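Long-range contacts in toll-like receptor 13 (Mus musculus, PDB 4Z0C), which recognises bacterial 23S rRNA as an innate immune receptor, here with its leucine-rich-repeat ectodomain bound to single-stranded RNA, and signals through MYD88 and TRAF6 to activate NF-kappa-B: residues D478-L484 with L501-K507; N531-Q535 with G559-S563. One frame throughout, in Å; residues are numbered along the deposited sequence.

Interaction 1 (D478-L484 with L501-K507); sequences DLMYNSL and LKLGFNK. With nucleotides of chain C.
The side chains of Tyr481 and Phe505 run alongside each other, and their rings overlap face to face in an offset stack with centroids 4.5 Å apart and planes only 4° from parallel. The offset brings CB of Phe505 over the centre of the Tyr481 ring, a CH-pi contact, and Tyr481 OH over the middle of the Phe505 ring. Met480, bent at chi2 and chi3, lays its CG against CB of Lys502 and brings CE to the edge of the Phe505 ring; the same methyl lies 3.3 Å from N3 of guanine G3 of the RNA. Farther along the turn from the guanine, the Asn506 amide spans the neighbouring turn. Its ND2 donates to Leu479 O at 3.0 Å, nearly straight at 173°, while its OD1 accepts from Leu484 N at 2.9 Å. Asn482 ND2 reaches Leu479 O from the other face of that carbonyl, so two asparagine amides grip one oxygen; Asn482 OD1 is taken by Leu460 N of the preceding turn. Leu479 CB packs on Leu503 CD2 towards the interior. Asp478 swings its CG to the far side from the backbone N (chi1 -175°) and divides its carboxylate: OD1 closes an Asx turn by accepting from Met480 N, and OD2 receives N1 of G3 at 2.8 Å and N2 of G3 at 3.2 Å. The Asx bond should limit rotation of the carboxylate and present OD2 to the Watson-Crick edge of guanine. A paired N1-H and N2-H donor edge suits such an acceptor, so the contact joins repeat-to-repeat packing to base recognition.

Interaction 2 (N531-Q535 with G559-S563); sequences NLEGQ and GKNPS. With nucleotides of chain C.
Glu533 and Asn561 both set their CG atoms beside the backbone N, with chi1 of -55° and -80°, but the two side chains serve different ends. Glu533 then runs extended, its CB passing 3.2 Å from Gly559 O, and carries its carboxylate to adenine A5 of the RNA. There OE1 accepts from N6 of A5 at 2.9 Å along a nearly straight bond, and OE2 lies 2.7 Å from N1 of the same base. An approach that close between two atoms that usually accept would be consistent with a shared proton. Lys560 directs its CE to 3.2 Å from N6 of A5. Asn531 OD1 takes the Glu533 backbone N in an Asx turn, which should steady the backbone from which the Glu533 side chain starts.

Asn561 instead turns its amide across the adjacent turn: ND2 donates to Leu532 O at 3.1 Å, with that oxygen close to the amide plane, and to Leu558 O in its own turn. Its OD1 receives Gln535 N at 3.0 Å, the donor standing well above the carbonyl plane. A backbone hydrogen bond runs from Gly534 N to Gly559 O, and Pro562 CD rests against Gln535 O. Gln535 lies alongside Asn561 and sends OE1 back to Ile508 N. Such amides belong to the inter-turn hydrogen bonding, usually by asparagine, of a leucine-rich-repeat solenoid; here Gln535 takes that place in one turn, with this adenine held just beyond the ends of the concave-face strands.

In the fold
Both contacts join consecutive coils of one solenoid at and just after the ends of their concave strands: repeats 19 and 20 in interaction 1, 21 and 22 in interaction 2. Their centres are 10 Å apart, and repeats 20 and 21 join them directly through probable backbone hydrogen bonds, Leu503 N to Asn531 O and Phe505 N to Glu533 O. Gln535 also reaches back to Leu503 O, continuing the inter-turn amide bonding. Both are largely buried, bonded by amides within and meeting the RNA through a carboxylate. Interaction 1 buries more, 709 against 281 Å², adding leucine packing and stacked aromatics; interaction 2, with Gly534 and Lys560 where interaction 1 has its two aromatic rings, relies chiefly on polar bonds. Aspartate meets guanine in one, glutamate adenine in the other.

Interaction 1 (D478-L484 with L501-K507)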
loop_
_atom_site.group_PDB
_atom_site.type_symbol
_atom_site.label_atom_id
_atom_site.label_comp_id
_atom_site.label_asym_id
_atom_site.label_seq_id
_atom_site.Cartn_x
_atom_site.Cartn_y
_atom_site.Cartn_z
ATOM N N ASP A 478 2.664 -8.915 15.144
ATOM C CA ASP A 478 2.883 -8.334 13.828
ATOM C C ASP A 478 1.542 -7.975 13.166
ATOM O O ASP A 478 0.758 -8.862 12.804
ATOM C CB ASP A 478 3.643 -9.319 12.946
ATOM C CG ASP A 478 4.016 -8.727 11.588
ATOM O OD1 ASP A 478 3.481 -7.659 11.232
ATOM O OD2 ASP A 478 4.835 -9.335 10.862
ATOM N N LEU A 479 1.287 -6.672 13.010
ATOM C CA LEU A 479 0.062 -6.172 12.376
ATOM C C LEU A 479 0.363 -5.324 11.150
ATOM O O LEU A 479 -0.450 -4.507 10.753
ATOM C CB LEU A 479 -0.769 -5.353 13.370
ATOM C CG LEU A 479 -1.531 -6.174 14.407
ATOM C CD1 LEU A 479 -2.029 -5.324 15.560
ATOM C CD2 LEU A 479 -2.693 -6.879 13.734
ATOM N N MET A 480 1.542 -5.507 10.566
ATOM C CA MET A 480 1.957 -4.722 9.401
ATOM C C MET A 480 1.088 -4.958 8.173
ATOM O O MET A 480 0.500 -6.036 8.001
ATOM C CB MET A 480 3.416 -5.030 9.055
ATOM C CG MET A 480 4.390 -4.812 10.235
ATOM S SD MET A 480 5.593 -3.477 10.046
ATOM C CE MET A 480 6.527 -3.959 8.597
ATOM N N TYR A 481 1.009 -3.946 7.318
ATOM C CA TYR A 481 0.278 -4.064 6.055
ATOM C C TYR A 481 -1.186 -4.455 6.224
ATOM O O TYR A 481 -1.656 -5.413 5.641
ATOM C CB TYR A 481 0.988 -5.010 5.102
ATOM C CG TYR A 481 2.286 -4.441 4.623
ATOM C CD1 TYR A 481 2.326 -3.583 3.539
ATOM C CD2 TYR A 481 3.474 -4.723 5.285
ATOM C CE1 TYR A 481 3.521 -3.037 3.103
ATOM C CE2 TYR A 481 4.680 -4.175 4.859
ATOM C CZ TYR A 481 4.694 -3.346 3.763
ATOM O OH TYR A 481 5.882 -2.800 3.330
ATOM N N ASN A 482 -1.894 -3.687 7.036
ATOM C CA ASN A 482 -3.335 -3.765 7.101
ATOM C C ASN A 482 -3.927 -2.404 6.832
ATOM O O ASN A 482 -3.303 -1.591 6.153
ATOM C CB ASN A 482 -3.796 -4.333 8.438
ATOM C CG ASN A 482 -3.615 -5.835 8.512
ATOM O OD1 ASN A 482 -4.398 -6.586 7.926
ATOM N ND2 ASN A 482 -2.585 -6.279 9.220
ATOM N N SER A 483 -5.139 -2.167 7.332
ATOM C CA SER A 483 -5.826 -0.894 7.115
ATOM C C SER A 483 -6.311 -0.300 8.427
ATOM O O SER A 483 -7.328 0.405 8.469
ATOM C CB SER A 483 -7.019 -1.076 6.159
ATOM O OG SER A 483 -6.578 -1.364 4.842
ATOM N N LEU A 484 -5.575 -0.574 9.496
ATOM C CA LEU A 484 -5.934 -0.067 10.816
ATOM C C LEU A 484 -5.730 1.442 10.823
ATOM O O LEU A 484 -4.792 1.933 10.197
ATOM C CB LEU A 484 -5.072 -0.742 11.885
ATOM C CG LEU A 484 -5.116 -2.271 11.770
ATOM C CD1 LEU A 484 -3.989 -2.908 12.545
ATOM C CD2 LEU A 484 -6.482 -2.846 12.210
ATOM N N LEU A 501 5.815 -4.720 18.989
ATOM C CA LEU A 501 4.554 -4.430 18.321
ATOM C C LEU A 501 4.816 -3.733 16.989
ATOM O O LEU A 501 5.409 -2.663 16.943
ATOM C CB LEU A 501 3.646 -3.589 19.215
ATOM C CG LEU A 501 2.341 -3.086 18.589
ATOM C CD1 LEU A 501 1.426 -4.243 18.205
ATOM C CD2 LEU A 501 1.613 -2.118 19.543
ATOM N N LYS A 502 4.366 -4.357 15.907
ATOM C CA LYS A 502 4.641 -3.873 14.560
ATOM C C LYS A 502 3.370 -3.401 13.850
ATOM O O LYS A 502 2.509 -4.200 13.512
ATOM C CB LYS A 502 5.290 -4.982 13.760
ATOM C CG LYS A 502 6.584 -5.521 14.398
ATOM C CD LYS A 502 7.196 -6.581 13.536
ATOM C CE LYS A 502 8.516 -7.042 14.114
ATOM N NZ LYS A 502 9.181 -8.042 13.229
ATOM N N LEU A 503 3.273 -2.101 13.611
ATOM C CA LEU A 503 2.052 -1.512 13.077
ATOM C C LEU A 503 2.337 -0.686 11.834
ATOM O O LEU A 503 1.558 0.182 11.468
ATOM C CB LEU A 503 1.400 -0.633 14.131
ATOM C CG LEU A 503 0.649 -1.322 15.270
ATOM C CD1 LEU A 503 0.283 -0.276 16.327
ATOM C CD2 LEU A 503 -0.592 -2.018 14.775
ATOM N N GLY A 504 3.478 -0.924 11.213
ATOM C CA GLY A 504 3.868 -0.143 10.055
ATOM C C GLY A 504 2.962 -0.420 8.877
ATOM O O GLY A 504 2.303 -1.440 8.842
ATOM N N PHE A 505 2.925 0.502 7.919
ATOM C CA PHE A 505 2.145 0.335 6.693
ATOM C C PHE A 505 0.674 0.031 6.927
ATOM O O PHE A 505 0.089 -0.830 6.280
ATOM C CB PHE A 505 2.801 -0.685 5.774
ATOM C CG PHE A 505 4.245 -0.399 5.517
ATOM C CD1 PHE A 505 4.620 0.431 4.478
ATOM C CD2 PHE A 505 5.227 -0.928 6.340
ATOM C CE1 PHE A 505 5.964 0.717 4.242
ATOM C CE2 PHE A 505 6.573 -0.650 6.118
ATOM C CZ PHE A 505 6.939 0.182 5.068
ATOM N N ASN A 506 0.094 0.754 7.877
ATOM C CA ASN A 506 -1.347 0.837 8.020
ATOM C C ASN A 506 -1.874 2.221 7.598
ATOM O O ASN A 506 -1.330 2.845 6.682
ATOM C CB ASN A 506 -1.739 0.497 9.455
ATOM C CG ASN A 506 -1.800 -0.987 9.691
ATOM O OD1 ASN A 506 -2.823 -1.617 9.437
ATOM N ND2 ASN A 506 -0.696 -1.567 10.152
ATOM N N LYS A 507 -2.934 2.687 8.256
ATOM C CA LYS A 507 -3.523 4.000 7.963
ATOM C C LYS A 507 -3.675 4.803 9.241
ATOM O O LYS A 507 -4.697 5.451 9.456
ATOM C CB LYS A 507 -4.911 3.826 7.333
ATOM C CG LYS A 507 -4.885 3.281 5.918
ATOM C CD LYS A 507 -6.098 2.443 5.613
ATOM C CE LYS A 507 -6.329 2.367 4.113
ATOM N NZ LYS A 507 -7.373 3.343 3.668
ATOM P P G C 3 9.066 -4.257 0.713
ATOM O OP1 G C 3 7.738 -4.008 0.140
ATOM O OP2 G C 3 10.137 -3.270 0.439
ATOM O "O5'" G C 3 8.860 -4.415 2.285
ATOM C "C5'" G C 3 9.081 -3.266 3.110
ATOM C "C4'" G C 3 9.655 -3.596 4.469
ATOM O "O4'" G C 3 8.650 -4.254 5.278
ATOM C "C3'" G C 3 10.881 -4.515 4.483
ATOM O "O3'" G C 3 11.681 -4.201 5.621
ATOM C "C2'" G C 3 10.253 -5.880 4.725
ATOM O "O2'" G C 3 11.136 -6.799 5.316
ATOM C "C1'" G C 3 9.115 -5.522 5.683
ATOM N N9 G C 3 7.965 -6.417 5.669
ATOM C C8 G C 3 7.179 -6.746 4.593
ATOM N N7 G C 3 6.199 -7.539 4.918
ATOM C C5 G C 3 6.335 -7.733 6.287
ATOM C C6 G C 3 5.561 -8.498 7.200
ATOM O O6 G C 3 4.577 -9.206 6.995
ATOM N N1 G C 3 6.048 -8.406 8.491
ATOM C C2 G C 3 7.151 -7.679 8.862
ATOM N N2 G C 3 7.456 -7.733 10.164
ATOM N N3 G C 3 7.886 -6.965 8.027
ATOM C C4 G C 3 7.422 -7.037 6.766
#

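Interaction 2 (N531-Q535 with G559-S563)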
loop_
_atom_site.group_PDB
_atom_site.type_symbol
_atom_site.label_atom_id
_atom_site.label_comp_id
_atom_site.label_asym_id
_atom_site.label_seq_id
_atom_site.Cartn_x
_atom_site.Cartn_y
_atom_site.Cartn_z
ATOM N N ASN A 531 6.980 -0.318 15.853
ATOM C CA ASN A 531 7.126 0.088 14.458
ATOM C C ASN A 531 5.871 0.820 13.950
ATOM O O ASN A 531 4.795 0.244 13.918
ATOM C CB ASN A 531 7.426 -1.132 13.593
ATOM C CG ASN A 531 7.666 -0.785 12.137
ATOM O OD1 ASN A 531 7.069 0.153 11.600
ATOM N ND2 ASN A 531 8.528 -1.569 11.473
ATOM N N LEU A 532 6.018 2.086 13.552
ATOM C CA LEU A 532 4.896 2.857 12.993
ATOM C C LEU A 532 5.286 3.436 11.644
ATOM O O LEU A 532 4.819 4.492 11.251
ATOM C CB LEU A 532 4.476 3.982 13.919
ATOM C CG LEU A 532 3.863 3.567 15.250
ATOM C CD1 LEU A 532 3.820 4.774 16.171
ATOM C CD2 LEU A 532 2.492 3.013 15.042
ATOM N N GLU A 533 6.163 2.743 10.937
ATOM C CA GLU A 533 6.628 3.241 9.661
ATOM C C GLU A 533 5.550 3.276 8.577
ATOM O O GLU A 533 4.612 2.475 8.570
ATOM C CB GLU A 533 7.790 2.384 9.167
ATOM C CG GLU A 533 8.938 2.266 10.142
ATOM C CD GLU A 533 10.168 1.661 9.495
ATOM O OE1 GLU A 533 10.058 1.157 8.353
ATOM O OE2 GLU A 533 11.247 1.689 10.117
ATOM N N GLY A 534 5.709 4.209 7.647
ATOM C CA GLY A 534 4.980 4.184 6.397
ATOM C C GLY A 534 3.469 4.080 6.424
ATOM O O GLY A 534 2.915 3.305 5.652
ATOM N N GLN A 535 2.802 4.823 7.306
ATOM C CA GLN A 535 1.344 4.940 7.225
ATOM C C GLN A 535 1.015 5.544 5.860
ATOM O O GLN A 535 1.728 6.429 5.391
ATOM C CB GLN A 535 0.804 5.816 8.361
ATOM C CG GLN A 535 1.262 5.372 9.735
ATOM C CD GLN A 535 0.952 3.899 10.017
ATOM O OE1 GLN A 535 -0.109 3.388 9.660
ATOM N NE2 GLN A 535 1.895 3.212 10.634
ATOM N N GLY A 559 10.074 6.054 10.572
ATOM C CA GLY A 559 10.564 6.333 9.225
ATOM C C GLY A 559 9.577 6.025 8.097
ATOM O O GLY A 559 8.533 5.423 8.327
ATOM N N LYS A 560 9.902 6.454 6.879
ATOM C CA LYS A 560 9.093 6.189 5.678
ATOM C C LYS A 560 7.662 6.734 5.689
ATOM O O LYS A 560 6.852 6.321 4.854
ATOM C CB LYS A 560 9.047 4.687 5.349
ATOM C CG LYS A 560 10.418 4.041 5.211
ATOM C CD LYS A 560 10.371 2.694 4.521
ATOM C CE LYS A 560 11.791 2.193 4.297
ATOM N NZ LYS A 560 12.667 3.212 3.643
ATOM N N ASN A 561 7.348 7.631 6.626
ATOM C CA ASN A 561 6.062 8.336 6.633
ATOM C C ASN A 561 6.106 9.586 5.733
ATOM O O ASN A 561 7.067 10.352 5.779
ATOM C CB ASN A 561 5.668 8.742 8.057
ATOM C CG ASN A 561 5.066 7.599 8.856
ATOM O OD1 ASN A 561 3.904 7.240 8.671
ATOM N ND2 ASN A 561 5.851 7.034 9.763
ATOM N N PRO A 562 5.084 9.770 4.885
ATOM C CA PRO A 562 4.940 10.959 4.040
ATOM C C PRO A 562 4.980 12.247 4.858
ATOM O O PRO A 562 5.447 13.259 4.347
ATOM C CB PRO A 562 3.563 10.773 3.409
ATOM C CG PRO A 562 3.411 9.297 3.308
ATOM C CD PRO A 562 4.106 8.725 4.531
ATOM N N SER A 563 4.498 12.207 6.098
ATOM C CA SER A 563 4.699 13.310 7.013
ATOM C C SER A 563 4.646 12.886 8.477
ATOM O O SER A 563 3.934 11.947 8.830
ATOM C CB SER A 563 3.678 14.410 6.759
ATOM O OG SER A 563 2.393 13.881 6.919
ATOM P P A C 5 18.828 -4.472 5.998
ATOM O OP1 A C 5 20.118 -5.123 5.712
ATOM O OP2 A C 5 17.920 -5.031 7.029
ATOM O "O5'" A C 5 19.071 -2.980 6.491
ATOM C "C5'" A C 5 20.104 -2.169 5.960
ATOM C "C4'" A C 5 20.349 -0.994 6.861
ATOM O "O4'" A C 5 19.327 0.001 6.600
ATOM C "C3'" A C 5 20.286 -1.301 8.359
ATOM O "O3'" A C 5 21.228 -0.492 9.070
ATOM C "C2'" A C 5 18.850 -0.910 8.734
ATOM O "O2'" A C 5 18.659 -0.510 10.080
ATOM C "C1'" A C 5 18.549 0.232 7.764
ATOM N N9 A C 5 17.147 0.260 7.344
ATOM C C8 A C 5 16.658 -0.136 6.123
ATOM N N7 A C 5 15.356 -0.002 6.010
ATOM C C5 A C 5 14.971 0.516 7.233
ATOM C C6 A C 5 13.717 0.870 7.735
ATOM N N6 A C 5 12.596 0.732 7.027
ATOM N N1 A C 5 13.654 1.365 8.989
ATOM C C2 A C 5 14.792 1.482 9.676
ATOM N N3 A C 5 16.033 1.173 9.309
ATOM C C4 A C 5 16.059 0.699 8.059
#